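Local coordinates for protein 2,3-dihydroxybenzoate-AMP ligase (Bacillus subtilis, PDB 1MDB) that belongs to the ANL superfamily of AMP-binding enzymes, with a large AMP-binding domain and a smaller C-terminal domain, and holds adenosine monophosphate and 2,3-dihydroxybenzoic acid, at residues Lys152-Ala157 with Glu161-Leu166. Numbering follows the deposited sequence.
Sequences KNIIVA and EEFLPL
Ile-154 lies alongside Phe-163, its CG2 methyl resting over one face of the ring, 3.8 Å from the centroid and 24° off the normal, a CH-pi contact. CG2 stands anti to the backbone N (chi1 of -60° for CG1), which brings it over the phenyl, while Ile-154 CB comes to 3.4 Å from Phe-163 CD2. The methylene CG of Glu-162 covers the opposite face, and Val-156 adds CG2 against CB of Phe-163. The flat ring offers a broad face to the Ile-154 methyl, and beta-branched Ile-154 and Val-156 suit an extended strand; Ile-154 and Phe-163 also pack against helix 137-147.

Three backbone bonds join the short parallel strands. Leu-164 N donates to Ile-154 O at 2.9 Å, and Leu-164 O accepts from Val-156 N at 2.8 Å; Leu-166 N then reaches Val-156 O, nearly straight at hydrogen but coming from above the carbonyl plane. Pro-165, lacking an N-H, fits between these donors because its nitrogen is not needed for the pairing.

Toward helix 53-70, Ile-155 sets CG2 3.7 Å from Leu-166 CB, and Leu-164 packs on Leu-70. Leu-166 also puts CD2 against Ala-157 CB, and both side chains touch Glu-87 of helix 86-98. Strand 154-157 pairs with strand 125-132 on its other edge, so polar backbone pairing extends the sheet while largely apolar side chains meet the flanking helices.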
loop_
_atom_site.group_PDB
_atom_site.type_symbol
_atom_site.label_atom_id
_atom_site.label_comp_id
_atom_site.label_asym_id
_atom_site.label_seq_id
_atom_site.Cartn_x
_atom_site.Cartn_y
_atom_site.Cartn_z
ATOM N N LYS A 152 11.967 -18.425 18.677
ATOM C CA LYS A 152 13.415 -18.549 18.844
ATOM C C LYS A 152 14.308 -18.270 17.643
ATOM O O LYS A 152 15.538 -18.350 17.751
ATOM C CB LYS A 152 13.755 -19.924 19.417
ATOM C CG LYS A 152 13.379 -20.065 20.887
ATOM C CD LYS A 152 13.750 -21.430 21.439
ATOM C CE LYS A 152 13.000 -22.534 20.713
ATOM N NZ LYS A 152 13.209 -23.860 21.360
ATOM N N ASN A 153 13.709 -17.948 16.501
ATOM C CA ASN A 153 14.507 -17.637 15.326
ATOM C C ASN A 153 14.345 -16.163 14.977
ATOM O O ASN A 153 13.457 -15.781 14.218
ATOM C CB ASN A 153 14.101 -18.526 14.150
ATOM C CG ASN A 153 14.414 -19.994 14.404
ATOM O OD1 ASN A 153 15.472 -20.322 14.943
ATOM N ND2 ASN A 153 13.500 -20.885 14.010
ATOM N N ILE A 154 15.197 -15.337 15.576
ATOM C CA ILE A 154 15.191 -13.896 15.349
ATOM C C ILE A 154 16.358 -13.645 14.425
ATOM O O ILE A 154 17.508 -13.800 14.822
ATOM C CB ILE A 154 15.425 -13.106 16.655
ATOM C CG1 ILE A 154 14.328 -13.425 17.668
ATOM C CG2 ILE A 154 15.491 -11.605 16.349
ATOM C CD1 ILE A 154 12.954 -13.080 17.210
ATOM N N ILE A 155 16.060 -13.273 13.187
ATOM C CA ILE A 155 17.099 -13.036 12.192
ATOM C C ILE A 155 17.284 -11.544 11.936
ATOM O O ILE A 155 16.313 -10.812 11.700
ATOM C CB ILE A 155 16.749 -13.764 10.887
ATOM C CG1 ILE A 155 16.564 -15.258 11.184
ATOM C CG2 ILE A 155 17.829 -13.517 9.846
ATOM C CD1 ILE A 155 15.835 -16.047 10.092
ATOM N N VAL A 156 18.535 -11.101 11.980
ATOM C CA VAL A 156 18.853 -9.694 11.805
ATOM C C VAL A 156 19.757 -9.405 10.628
ATOM O O VAL A 156 20.846 -9.979 10.510
ATOM C CB VAL A 156 19.547 -9.130 13.058
ATOM C CG1 VAL A 156 19.801 -7.643 12.888
ATOM C CG2 VAL A 156 18.703 -9.411 14.292
ATOM N N ALA A 157 19.312 -8.517 9.747
ATOM C CA ALA A 157 20.147 -8.143 8.623
ATOM C C ALA A 157 20.980 -7.006 9.189
ATOM O O ALA A 157 20.491 -5.891 9.361
ATOM C CB ALA A 157 19.297 -7.673 7.430
ATOM N N GLU A 161 23.838 -8.983 17.215
ATOM C CA GLU A 161 24.017 -9.038 18.664
ATOM C C GLU A 161 23.778 -10.485 19.108
ATOM O O GLU A 161 24.383 -11.395 18.539
ATOM C CB GLU A 161 23.073 -8.048 19.370
ATOM C CG GLU A 161 23.822 -6.867 20.011
ATOM C CD GLU A 161 23.067 -5.536 19.970
ATOM O OE1 GLU A 161 21.940 -5.438 20.508
ATOM O OE2 GLU A 161 23.617 -4.572 19.399
ATOM N N GLU A 162 22.909 -10.721 20.088
ATOM C CA GLU A 162 22.674 -12.089 20.544
ATOM C C GLU A 162 21.778 -12.934 19.638
ATOM O O GLU A 162 21.578 -14.128 19.894
ATOM C CB GLU A 162 22.074 -12.105 21.951
ATOM C CG GLU A 162 20.592 -11.765 22.010
ATOM C CD GLU A 162 20.343 -10.306 22.330
ATOM O OE1 GLU A 162 21.049 -9.445 21.767
ATOM O OE2 GLU A 162 19.436 -10.027 23.136
ATOM N N PHE A 163 21.236 -12.326 18.587
ATOM C CA PHE A 163 20.349 -13.043 17.680
ATOM C C PHE A 163 21.092 -13.665 16.498
ATOM O O PHE A 163 22.307 -13.834 16.557
ATOM C CB PHE A 163 19.231 -12.102 17.218
ATOM C CG PHE A 163 18.405 -11.561 18.352
ATOM C CD1 PHE A 163 18.422 -10.206 18.665
ATOM C CD2 PHE A 163 17.630 -12.422 19.135
ATOM C CE1 PHE A 163 17.681 -9.716 19.743
ATOM C CE2 PHE A 163 16.889 -11.945 20.207
ATOM C CZ PHE A 163 16.913 -10.586 20.514
ATOM N N LEU A 164 20.375 -14.014 15.432
ATOM C CA LEU A 164 21.013 -14.645 14.278
ATOM C C LEU A 164 21.306 -13.712 13.103
ATOM O O LEU A 164 20.401 -13.079 12.559
ATOM C CB LEU A 164 20.158 -15.815 13.781
ATOM C CG LEU A 164 19.791 -16.904 14.796
ATOM C CD1 LEU A 164 18.791 -17.872 14.165
ATOM C CD2 LEU A 164 21.046 -17.647 15.250
ATOM N N PRO A 165 22.583 -13.622 12.697
ATOM C CA PRO A 165 22.997 -12.771 11.578
ATOM C C PRO A 165 22.450 -13.339 10.276
ATOM O O PRO A 165 22.752 -14.477 9.920
ATOM C CB PRO A 165 24.525 -12.854 11.623
ATOM C CG PRO A 165 24.819 -13.166 13.070
ATOM C CD PRO A 165 23.763 -14.187 13.378
ATOM N N LEU A 166 21.637 -12.561 9.574
ATOM C CA LEU A 166 21.088 -13.012 8.312
ATOM C C LEU A 166 22.206 -13.445 7.373
ATOM O O LEU A 166 22.085 -14.464 6.689
ATOM C CB LEU A 166 20.289 -11.889 7.649
ATOM C CG LEU A 166 19.747 -12.194 6.247
ATOM C CD1 LEU A 166 18.820 -13.402 6.297
ATOM C CD2 LEU A 166 18.994 -10.972 5.717
#